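Local coordinates for protein L-serine ammonia-lyase (Rhizomucor miehei CAU432, PDB 5C3U) that binds pyridoxal-5'-phosphate and belongs to the family of pyridoxal-phosphate-dependent enzymes, at residues 59-62 with 63-67; 146-150 with 151-155; 209-212 with 213-217. One frame throughout, in Å; residues are numbered along the deposited sequence.

Contact 1. Residues 59-62 with 63-67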
ATOM      1  N   PHE A  59      -9.135  -4.321  10.715  1.00 22.99           N
ATOM      2  CA  PHE A  59      -9.491  -5.735  10.694  1.00 23.03           C
ATOM      3  C   PHE A  59      -9.160  -6.377  12.047  1.00 24.72           C
ATOM      4  O   PHE A  59     -10.019  -7.060  12.651  1.00 23.71           O
ATOM      5  CB  PHE A  59      -8.747  -6.441   9.560  1.00 23.85           C
ATOM      6  CG  PHE A  59      -9.045  -7.913   9.452  1.00 25.25           C
ATOM      7  CD1 PHE A  59      -9.998  -8.381   8.550  1.00 25.88           C
ATOM      8  CD2 PHE A  59      -8.355  -8.827  10.224  1.00 24.46           C
ATOM      9  CE1 PHE A  59     -10.251  -9.756   8.442  1.00 26.00           C
ATOM     10  CE2 PHE A  59      -8.611 -10.196  10.137  1.00 24.11           C
ATOM     11  CZ  PHE A  59      -9.565 -10.651   9.234  1.00 26.31           C
ATOM     12  N   CYS A  60      -7.933  -6.155  12.513  1.00 21.82           N
ATOM     13  CA  CYS A  60      -7.481  -6.780  13.763  1.00 24.18           C
ATOM     14  C   CYS A  60      -8.265  -6.318  14.991  1.00 23.86           C
ATOM     15  O   CYS A  60      -8.652  -7.145  15.848  1.00 24.06           O
ATOM     16  CB  CYS A  60      -5.997  -6.572  13.966  1.00 24.49           C
ATOM     17  SG  CYS A  60      -5.005  -7.519  12.798  1.00 28.38           S
ATOM     18  N   TYR A  61      -8.514  -5.005  15.056  1.00 23.27           N
ATOM     19  CA  TYR A  61      -9.295  -4.392  16.138  1.00 25.16           C
ATOM     20  C   TYR A  61     -10.692  -5.000  16.216  1.00 24.72           C
ATOM     21  O   TYR A  61     -11.128  -5.431  17.284  1.00 24.94           O
ATOM     22  CB  TYR A  61      -9.359  -2.864  15.967  1.00 26.84           C
ATOM     23  CG  TYR A  61      -9.908  -2.150  17.190  1.00 29.78           C
ATOM     24  CD1 TYR A  61     -11.275  -1.889  17.321  1.00 33.53           C
ATOM     25  CD2 TYR A  61      -9.067  -1.812  18.244  1.00 33.98           C
ATOM     26  CE1 TYR A  61     -11.777  -1.279  18.463  1.00 34.81           C
ATOM     27  CE2 TYR A  61      -9.552  -1.189  19.382  1.00 37.45           C
ATOM     28  CZ  TYR A  61     -10.901  -0.921  19.488  1.00 38.48           C
ATOM     29  OH  TYR A  61     -11.355  -0.287  20.627  1.00 42.97           O
ATOM     30  N   GLN A  62     -11.380  -5.064  15.073  1.00 22.65           N
ATOM     31  CA  GLN A  62     -12.699  -5.644  14.993  1.00 24.24           C
ATOM     32  C   GLN A  62     -12.709  -7.137  15.318  1.00 23.59           C
ATOM     33  O   GLN A  62     -13.645  -7.626  15.984  1.00 23.94           O
ATOM     34  CB  GLN A  62     -13.342  -5.362  13.622  1.00 25.93           C
ATOM     35  CG  GLN A  62     -14.829  -5.722  13.552  1.00 31.89           C
ATOM     36  CD  GLN A  62     -15.644  -5.123  14.695  1.00 32.35           C
ATOM     37  OE1 GLN A  62     -15.651  -3.916  14.904  1.00 37.44           O
ATOM     38  NE2 GLN A  62     -16.345  -5.970  15.429  1.00 34.90           N
ATOM     39  N   ALA A  63     -11.689  -7.869  14.863  1.00 22.68           N
ATOM     40  CA  ALA A  63     -11.608  -9.288  15.182  1.00 22.44           C
ATOM     41  C   ALA A  63     -11.591  -9.503  16.690  1.00 24.28           C
ATOM     42  O   ALA A  63     -12.275 -10.406  17.194  1.00 24.38           O
ATOM     43  CB  ALA A  63     -10.383  -9.936  14.545  1.00 23.67           C
ATOM     44  N   VAL A  64     -10.803  -8.693  17.396  1.00 22.99           N
ATOM     45  CA  VAL A  64     -10.712  -8.829  18.850  1.00 25.12           C
ATOM     46  C   VAL A  64     -12.019  -8.383  19.532  1.00 25.18           C
ATOM     47  O   VAL A  64     -12.480  -9.031  20.474  1.00 26.16           O
ATOM     48  CB  VAL A  64      -9.480  -8.115  19.437  1.00 25.25           C
ATOM     49  CG1 VAL A  64      -9.544  -8.098  20.969  1.00 26.95           C
ATOM     50  CG2 VAL A  64      -8.199  -8.810  18.990  1.00 25.38           C
ATOM     51  N   GLN A  65     -12.646  -7.324  19.027  1.00 25.84           N
ATOM     52  CA  GLN A  65     -13.948  -6.872  19.578  1.00 28.37           C
ATOM     53  C   GLN A  65     -14.992  -7.987  19.471  1.00 30.74           C
ATOM     54  O   GLN A  65     -15.789  -8.197  20.379  1.00 30.24           O
ATOM     55  CB  GLN A  65     -14.471  -5.639  18.842  1.00 30.70           C
ATOM     56  CG  GLN A  65     -13.759  -4.342  19.160  1.00 37.06           C
ATOM     57  CD  GLN A  65     -14.032  -3.873  20.577  1.00 41.71           C
ATOM     58  OE1 GLN A  65     -15.129  -3.398  20.886  1.00 47.89           O
ATOM     59  NE2 GLN A  65     -13.031  -3.999  21.448  1.00 40.96           N
ATOM     60  N   THR A  66     -14.977  -8.719  18.365  1.00 29.03           N
ATOM     61  CA  THR A  66     -15.969  -9.773  18.166  1.00 30.36           C
ATOM     62  C   THR A  66     -15.604 -11.127  18.804  1.00 29.70           C
ATOM     63  O   THR A  66     -16.465 -11.812  19.369  1.00 30.33           O
ATOM     64  CB  THR A  66     -16.285  -9.938  16.666  1.00 32.75           C
ATOM     65  OG1 THR A  66     -16.716  -8.672  16.145  1.00 32.38           O
ATOM     66  CG2 THR A  66     -17.404 -10.946  16.474  1.00 35.17           C
ATOM     67  N   ARG A  67     -14.334 -11.515  18.719  1.00 28.35           N
ATOM     68  CA  ARG A  67     -13.923 -12.879  19.040  1.00 27.36           C
ATOM     69  C   ARG A  67     -13.111 -13.000  20.335  1.00 28.52           C
ATOM     70  O   ARG A  67     -12.828 -14.109  20.780  1.00 30.14           O
ATOM     71  CB  ARG A  67     -13.090 -13.480  17.887  1.00 28.64           C
ATOM     72  CG  ARG A  67     -13.770 -13.550  16.519  1.00 32.35           C
ATOM     73  CD  ARG A  67     -14.567 -14.828  16.317  1.00 36.67           C
ATOM     74  NE  ARG A  67     -13.783 -16.046  16.549  1.00 36.39           N
ATOM     75  CZ  ARG A  67     -13.188 -16.765  15.603  1.00 36.84           C
ATOM     76  NH1 ARG A  67     -13.287 -16.413  14.320  1.00 37.35           N
ATOM     77  NH2 ARG A  67     -12.490 -17.838  15.942  1.00 36.88           N
TER
HETATM   78  O   HOH W   1     -10.721  -4.649  20.312  1.00 41.69           O
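A63 meets F59 through the backbone: its N donates to F59 O at 2.9 Å, one of five successive i to i+4 bonds that establish this stretch as regular alpha helix, the last two and a half turns of helix 52-67. The CB of A63 lies close to the carbonyl oxygens of F59 and C60, and the methyl also packs on F73 of strand 72-75. V64 repeats the pattern, its N bonded to C60 O. Its CG2 branch stands beside the backbone N and comes 3.6 Å from C60 O, while the side chain packs against F73 and against L92 of helix 79-92; C60 faces the same two elements, so this side of the helix is the one applied to the small parallel sheet and its neighbouring helix.

At Q65 the contact turns to the outer side. Q65 N donates to Y61 O. Q65 CG lies anti to its carbonyl carbon, which brings it 3.7 Å from Y61 CE1; the bend at chi2 then turns the amide alongside the ring, with ring and amide planes only 15° apart. A water bridges the Y61 backbone O and the Q65 amide: it donates to Y61 O, giving that oxygen a second donor, and accepts from Q65 NE2 at 2.7 Å. The same water sits over the centre of the Y61 ring.

T66 continues the series, its N bonding to Q62 O, and R67 N follows with A63 O. Between Q62 and T66 the side chains bond as well. Q62 leaves the helix with CG anti to its backbone N, then folds back at chi2 (51°), which carries the amide down the helix toward T66. Q62 NE2 donates to T66 OG1 at 2.8 Å, bent at the hydrogen (138°) though the hydroxyl oxygen lies close to the amide plane.

Contact 2. Residues 146-150 with 151-155. With PLP (pyridoxal-5'-phosphate), chain B.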
ATOM      1  N   SER A 146      -4.256  -9.444   3.040  1.00 26.71           N
ATOM      2  CA  SER A 146      -3.583  -8.161   2.871  1.00 24.77           C
ATOM      3  C   SER A 146      -4.536  -7.074   2.345  1.00 26.14           C
ATOM      4  O   SER A 146      -4.321  -5.892   2.597  1.00 26.59           O
ATOM      5  CB  SER A 146      -2.383  -8.325   1.925  1.00 24.63           C
ATOM      6  OG  SER A 146      -2.848  -8.674   0.622  1.00 25.71           O
ATOM      7  N   SER A 147      -5.568  -7.465   1.587  1.00 26.15           N
ATOM      8  CA  SER A 147      -6.297  -6.503   0.754  1.00 28.28           C
ATOM      9  C   SER A 147      -7.809  -6.724   0.660  1.00 28.71           C
ATOM     10  O   SER A 147      -8.569  -5.767   0.744  1.00 29.95           O
ATOM     11  CB  SER A 147      -5.728  -6.516  -0.689  1.00 29.30           C
ATOM     12  OG  SER A 147      -4.307  -6.500  -0.696  1.00 31.65           O
ATOM     13  N   ASP A 148      -8.238  -7.975   0.507  1.00 27.60           N
ATOM     14  CA  ASP A 148      -9.608  -8.254   0.050  1.00 29.97           C
ATOM     15  C   ASP A 148     -10.559  -8.549   1.212  1.00 29.10           C
ATOM     16  O   ASP A 148     -10.952  -9.700   1.431  1.00 32.17           O
ATOM     17  CB  ASP A 148      -9.594  -9.412  -0.953  1.00 29.30           C
ATOM     18  CG  ASP A 148     -10.867  -9.497  -1.776  1.00 31.22           C
ATOM     19  OD1 ASP A 148     -11.686  -8.554  -1.744  1.00 32.29           O
ATOM     20  OD2 ASP A 148     -11.052 -10.515  -2.478  1.00 33.84           O
ATOM     21  N   HIS A 149     -10.918  -7.505   1.956  1.00 27.93           N
ATOM     22  CA  HIS A 149     -11.898  -7.624   3.035  1.00 27.03           C
ATOM     23  C   HIS A 149     -12.509  -6.294   3.338  1.00 25.92           C
ATOM     24  O   HIS A 149     -11.821  -5.261   3.354  1.00 25.26           O
ATOM     25  CB  HIS A 149     -11.267  -8.221   4.294  1.00 27.88           C
ATOM     26  CG  HIS A 149     -12.277  -8.690   5.320  1.00 27.75           C
ATOM     27  ND1 HIS A 149     -12.899  -7.847   6.163  1.00 26.93           N
ATOM     28  CD2 HIS A 149     -12.754  -9.966   5.618  1.00 29.60           C
ATOM     29  CE1 HIS A 149     -13.747  -8.546   6.950  1.00 29.67           C
ATOM     30  NE2 HIS A 149     -13.659  -9.838   6.609  1.00 28.16           N
ATOM     31  N   ALA A 150     -13.809  -6.304   3.610  1.00 25.16           N
ATOM     32  CA  ALA A 150     -14.539  -5.073   3.856  1.00 25.44           C
ATOM     33  C   ALA A 150     -13.934  -4.252   4.986  1.00 25.55           C
ATOM     34  O   ALA A 150     -13.969  -3.033   4.933  1.00 23.99           O
ATOM     35  CB  ALA A 150     -16.014  -5.346   4.124  1.00 28.35           C
ATOM     36  N   LEU A 151     -13.421  -4.912   6.021  1.00 25.66           N
ATOM     37  CA  LEU A 151     -12.835  -4.166   7.146  1.00 25.50           C
ATOM     38  C   LEU A 151     -11.570  -3.417   6.763  1.00 24.35           C
ATOM     39  O   LEU A 151     -11.296  -2.330   7.292  1.00 25.94           O
ATOM     40  CB  LEU A 151     -12.535  -5.090   8.335  1.00 25.82           C
ATOM     41  CG  LEU A 151     -13.799  -5.481   9.115  1.00 26.26           C
ATOM     42  CD1 LEU A 151     -13.526  -6.653  10.048  1.00 28.97           C
ATOM     43  CD2 LEU A 151     -14.362  -4.276   9.871  1.00 30.44           C
ATOM     44  N   ILE A 152     -10.774  -4.038   5.901  1.00 22.48           N
ATOM     45  CA  ILE A 152      -9.543  -3.422   5.389  1.00 22.27           C
ATOM     46  C   ILE A 152      -9.903  -2.173   4.575  1.00 22.84           C
ATOM     47  O   ILE A 152      -9.310  -1.112   4.749  1.00 22.28           O
ATOM     48  CB  ILE A 152      -8.723  -4.438   4.567  1.00 22.47           C
ATOM     49  CG1 ILE A 152      -8.287  -5.615   5.465  1.00 21.87           C
ATOM     50  CG2 ILE A 152      -7.503  -3.776   3.938  1.00 21.05           C
ATOM     51  CD1 ILE A 152      -7.511  -6.688   4.753  1.00 24.73           C
ATOM     52  N   TRP A 153     -10.889  -2.269   3.682  1.00 22.66           N
ATOM     53  CA  TRP A 153     -11.279  -1.071   2.937  1.00 23.09           C
ATOM     54  C   TRP A 153     -11.752   0.047   3.828  1.00 23.28           C
ATOM     55  O   TRP A 153     -11.413   1.205   3.608  1.00 21.52           O
ATOM     56  CB  TRP A 153     -12.351  -1.373   1.894  1.00 23.22           C
ATOM     57  CG  TRP A 153     -12.098  -2.666   1.168  1.00 24.10           C
ATOM     58  CD1 TRP A 153     -10.869  -3.231   0.824  1.00 24.44           C
ATOM     59  CD2 TRP A 153     -13.110  -3.606   0.663  1.00 25.91           C
ATOM     60  NE1 TRP A 153     -11.046  -4.425   0.159  1.00 25.61           N
ATOM     61  CE2 TRP A 153     -12.371  -4.711   0.039  1.00 25.92           C
ATOM     62  CE3 TRP A 153     -14.515  -3.639   0.667  1.00 26.56           C
ATOM     63  CZ2 TRP A 153     -13.019  -5.796  -0.546  1.00 26.87           C
ATOM     64  CZ3 TRP A 153     -15.147  -4.741   0.082  1.00 26.11           C
ATOM     65  CH2 TRP A 153     -14.418  -5.789  -0.515  1.00 26.10           C
ATOM     66  N   GLN A 154     -12.563  -0.297   4.821  1.00 23.87           N
ATOM     67  CA  GLN A 154     -13.069   0.674   5.781  1.00 26.26           C
ATOM     68  C   GLN A 154     -11.924   1.372   6.522  1.00 26.50           C
ATOM     69  O   GLN A 154     -11.914   2.616   6.665  1.00 25.42           O
ATOM     70  CB  GLN A 154     -13.984  -0.048   6.769  1.00 29.50           C
ATOM     71  CG  GLN A 154     -14.775   0.858   7.686  1.00 37.06           C
ATOM     72  CD  GLN A 154     -15.209   0.127   8.939  1.00 43.77           C
ATOM     73  OE1 GLN A 154     -16.333  -0.359   9.021  1.00 51.10           O
ATOM     74  NE2 GLN A 154     -14.304   0.015   9.912  1.00 47.74           N
ATOM     75  N   GLY A 155     -10.964   0.569   6.964  1.00 23.25           N
ATOM     76  CA  GLY A 155      -9.765   1.064   7.641  1.00 23.31           C
ATOM     77  C   GLY A 155      -8.984   2.027   6.759  1.00 23.74           C
ATOM     78  O   GLY A 155      -8.651   3.148   7.174  1.00 23.76           O
TER
HETATM   79  N1  PLP B 401       2.260   0.089  -0.965  1.00 26.72           N
HETATM   80  C2  PLP B 401       2.673  -0.535   0.152  1.00 26.55           C
HETATM   81  C2A PLP B 401       4.015  -0.245   0.779  1.00 26.39           C
HETATM   82  C3  PLP B 401       1.801  -1.537   0.769  1.00 26.84           C
HETATM   83  O3  PLP B 401       2.193  -2.187   1.910  1.00 28.00           O
HETATM   84  C4  PLP B 401       0.490  -1.774   0.127  1.00 27.32           C
HETATM   85  C4A PLP B 401      -0.441  -2.745   0.722  1.00 27.96           C
HETATM   86  C5  PLP B 401       0.137  -1.028  -1.108  1.00 28.88           C
HETATM   87  C6  PLP B 401       1.074  -0.107  -1.587  1.00 27.81           C
HETATM   88  C5A PLP B 401      -1.195  -1.228  -1.834  1.00 29.08           C
HETATM   89  O4P PLP B 401      -1.710  -2.508  -1.492  1.00 29.63           O
HETATM   90  P   PLP B 401      -3.166  -3.126  -1.843  1.00 24.57           P
HETATM   91  O1P PLP B 401      -4.119  -2.703  -0.780  1.00 26.22           O
HETATM   92  O2P PLP B 401      -3.561  -2.696  -3.267  1.00 25.29           O
HETATM   93  O3P PLP B 401      -2.804  -4.569  -1.794  1.00 26.21           O
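With chi1 at -166°, the H149 ring swings beside its own carbonyl carbon and ND1 faces L151 N, while chi1 of -41° at W153 turns the indole back over H149 O and the backbone of A150. ND1 accepts from L151 N at 3.0 Å and nearly straight (163°), with the donor slightly tilted from the imidazole plane. Farther round the ring, CE1 rests 3.6 Å from L151 CD1, so the leucine runs alongside the histidine.

The indole is held at both face and rim. A150 CA makes a CH-pi contact 3.9 Å from the centroid of the W153 six-membered ring, and H149 O lies above the same ring system, offset toward its rim. At the edge, D148 OD1 approaches W153 CZ2 to 3.3 Å, the carboxylate nearly coplanar with the ring. W153 NE1 donates to S147 O at 2.9 Å, a bond in the carbonyl plane but bent at the hydrogen. D148 is the centre of an inverse gamma turn whose H149 N to S147 O bond is weak.

S147 OG accepts from S146 OG and donates a hydrogen bond to O3P of pyridoxal-5'-phosphate at 2.7 Å; backbone NH groups of G180 to G182 also bind pyridoxal-5'-phosphate. The arrangement is a histidine N-cap of helix 150-166, joined through the W153-S147 bond to the pyridoxal-5'-phosphate pocket.

Contact 3. Residues 209-212 with 213-217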
ATOM      1  N   GLY A 209       5.484  -5.539 -14.290  1.00 24.88           N
ATOM      2  CA  GLY A 209       5.713  -6.915 -13.835  1.00 27.37           C
ATOM      3  C   GLY A 209       4.537  -7.574 -13.141  1.00 27.04           C
ATOM      4  O   GLY A 209       4.478  -8.790 -13.067  1.00 29.94           O
ATOM      5  N   SER A 210       3.587  -6.787 -12.636  1.00 26.53           N
ATOM      6  CA  SER A 210       2.388  -7.351 -11.994  1.00 27.39           C
ATOM      7  C   SER A 210       1.206  -6.375 -12.102  1.00 26.45           C
ATOM      8  O   SER A 210       0.959  -5.557 -11.211  1.00 27.93           O
ATOM      9  CB  SER A 210       2.677  -7.707 -10.517  1.00 29.49           C
ATOM     10  OG  SER A 210       1.619  -8.470  -9.955  1.00 31.39           O
ATOM     11  N   ASN A 211       0.483  -6.435 -13.219  1.00 25.75           N
ATOM     12  CA  ASN A 211      -0.480  -5.388 -13.508  1.00 26.35           C
ATOM     13  C   ASN A 211      -1.927  -5.894 -13.550  1.00 27.26           C
ATOM     14  O   ASN A 211      -2.710  -5.523 -14.441  1.00 25.53           O
ATOM     15  CB  ASN A 211      -0.076  -4.666 -14.813  1.00 26.30           C
ATOM     16  CG  ASN A 211      -0.360  -5.488 -16.067  1.00 29.23           C
ATOM     17  OD1 ASN A 211      -0.259  -6.723 -16.070  1.00 28.52           O
ATOM     18  ND2 ASN A 211      -0.698  -4.797 -17.149  1.00 30.07           N
ATOM     19  N   ALA A 212      -2.293  -6.737 -12.572  1.00 27.04           N
ATOM     20  CA  ALA A 212      -3.621  -7.387 -12.605  1.00 29.92           C
ATOM     21  C   ALA A 212      -4.783  -6.396 -12.639  1.00 25.82           C
ATOM     22  O   ALA A 212      -5.782  -6.632 -13.333  1.00 25.80           O
ATOM     23  CB  ALA A 212      -3.787  -8.376 -11.452  1.00 29.29           C
ATOM     24  N   PHE A 213      -4.666  -5.285 -11.924  1.00 25.42           N
ATOM     25  CA  PHE A 213      -5.747  -4.300 -11.949  1.00 25.08           C
ATOM     26  C   PHE A 213      -5.954  -3.718 -13.343  1.00 25.47           C
ATOM     27  O   PHE A 213      -7.079  -3.722 -13.863  1.00 25.31           O
ATOM     28  CB  PHE A 213      -5.544  -3.158 -10.956  1.00 25.90           C
ATOM     29  CG  PHE A 213      -6.662  -2.150 -10.982  1.00 25.26           C
ATOM     30  CD1 PHE A 213      -7.938  -2.500 -10.545  1.00 26.85           C
ATOM     31  CD2 PHE A 213      -6.457  -0.869 -11.484  1.00 24.91           C
ATOM     32  CE1 PHE A 213      -8.991  -1.581 -10.590  1.00 26.54           C
ATOM     33  CE2 PHE A 213      -7.501   0.059 -11.518  1.00 24.89           C
ATOM     34  CZ  PHE A 213      -8.769  -0.297 -11.060  1.00 24.12           C
ATOM     35  N   GLN A 214      -4.854  -3.255 -13.940  1.00 24.22           N
ATOM     36  CA  GLN A 214      -4.878  -2.662 -15.270  1.00 23.59           C
ATOM     37  C   GLN A 214      -5.407  -3.662 -16.288  1.00 24.08           C
ATOM     38  O   GLN A 214      -6.254  -3.292 -17.113  1.00 24.20           O
ATOM     39  CB  GLN A 214      -3.464  -2.212 -15.655  1.00 24.51           C
ATOM     40  CG  GLN A 214      -3.357  -1.611 -17.053  1.00 25.53           C
ATOM     41  CD  GLN A 214      -1.952  -1.104 -17.337  1.00 26.64           C
ATOM     42  OE1 GLN A 214      -0.973  -1.838 -17.191  1.00 30.91           O
ATOM     43  NE2 GLN A 214      -1.851   0.147 -17.733  1.00 26.35           N
ATOM     44  N   ALA A 215      -4.901  -4.908 -16.230  1.00 22.77           N
ATOM     45  CA  ALA A 215      -5.360  -5.988 -17.130  1.00 24.54           C
ATOM     46  C   ALA A 215      -6.829  -6.318 -16.933  1.00 23.85           C
ATOM     47  O   ALA A 215      -7.545  -6.561 -17.912  1.00 24.12           O
ATOM     48  CB  ALA A 215      -4.517  -7.250 -16.957  1.00 24.00           C
ATOM     49  N   SER A 216      -7.283  -6.311 -15.678  1.00 23.42           N
ATOM     50  CA  SER A 216      -8.677  -6.623 -15.355  1.00 25.16           C
ATOM     51  C   SER A 216      -9.638  -5.567 -15.883  1.00 24.75           C
ATOM     52  O   SER A 216     -10.732  -5.917 -16.398  1.00 27.13           O
ATOM     53  CB  SER A 216      -8.829  -6.842 -13.840  1.00 24.82           C
ATOM     54  OG  SER A 216      -8.104  -7.997 -13.467  1.00 24.73           O
ATOM     55  N   VAL A 217      -9.233  -4.288 -15.797  1.00 24.91           N
ATOM     56  CA  VAL A 217     -10.047  -3.168 -16.313  1.00 24.57           C
ATOM     57  C   VAL A 217     -10.168  -3.307 -17.841  1.00 25.66           C
ATOM     58  O   VAL A 217     -11.258  -3.144 -18.402  1.00 25.89           O
ATOM     59  CB  VAL A 217      -9.495  -1.774 -15.892  1.00 25.57           C
ATOM     60  CG1 VAL A 217     -10.248  -0.619 -16.568  1.00 25.57           C
ATOM     61  CG2 VAL A 217      -9.592  -1.616 -14.384  1.00 25.27           C
TER
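A215 N donates to N211 O at 2.9 Å with an N-H...O angle of 173°, the first i to i+4 bond of helix 212-219 and the evidence that N211 holds the N-cap position. Its side chain makes no capping bond to the helix. The NH groups of F213 and Q214 donate instead to the two carboxylate oxygens of E206, near the end of strand 202-207, so the start of the helix is tied to the strand that precedes it.

The N211 amide is used for another bond. Chi1 of 74° places CG between the backbone N and the carbonyl carbon, and from there ND2 reaches the extended side chain of Q214. ND2 donates to Q214 OE1 at 3.0 Å, almost straight, with the acceptor in the plane of the N211 amide. The two amides are nevertheless turned 82° against each other, so they are bonded without stacking. A215 CB lies 3.5 Å from N211 O, and the F213 side chain packs on strand 253-258 and helix 242-250.

One residue on, A212 O takes two donors from S216. The hydroxyl stands beside the S216 backbone N, which lets both groups reach the same oxygen, from opposite faces of the carbonyl plane: S216 N at 2.8 Å and S216 OG at 2.7 Å from A212 O. S216 OG is also hydrogen-bonded to V223 N.

In the fold
Contacts 1 and 2 touch: the rings of F59 and H149 meet edge-to-face, and L151 CD1 packs 3.8 Å from Q62 CB, so helices 52-67 and 150-166 are neighbours. Contact 3 stands apart, its centre about 32 Å from that of contact 1, and belongs with the large mixed sheet. Contact 1 lies farthest from the chain centre, about 21 Å between centres, with Q65 and T66 exposed. Contact 2 runs from buried S147 and I152 to exposed D148, A150 and Q154; contact 3 has three buried touching residues and none exposed. Both are helix starts: a histidine ring caps one, whereas E206 receives the NH groups of F213 and Q214 in the other. Only contact 2 bonds pyridoxal-5'-phosphate.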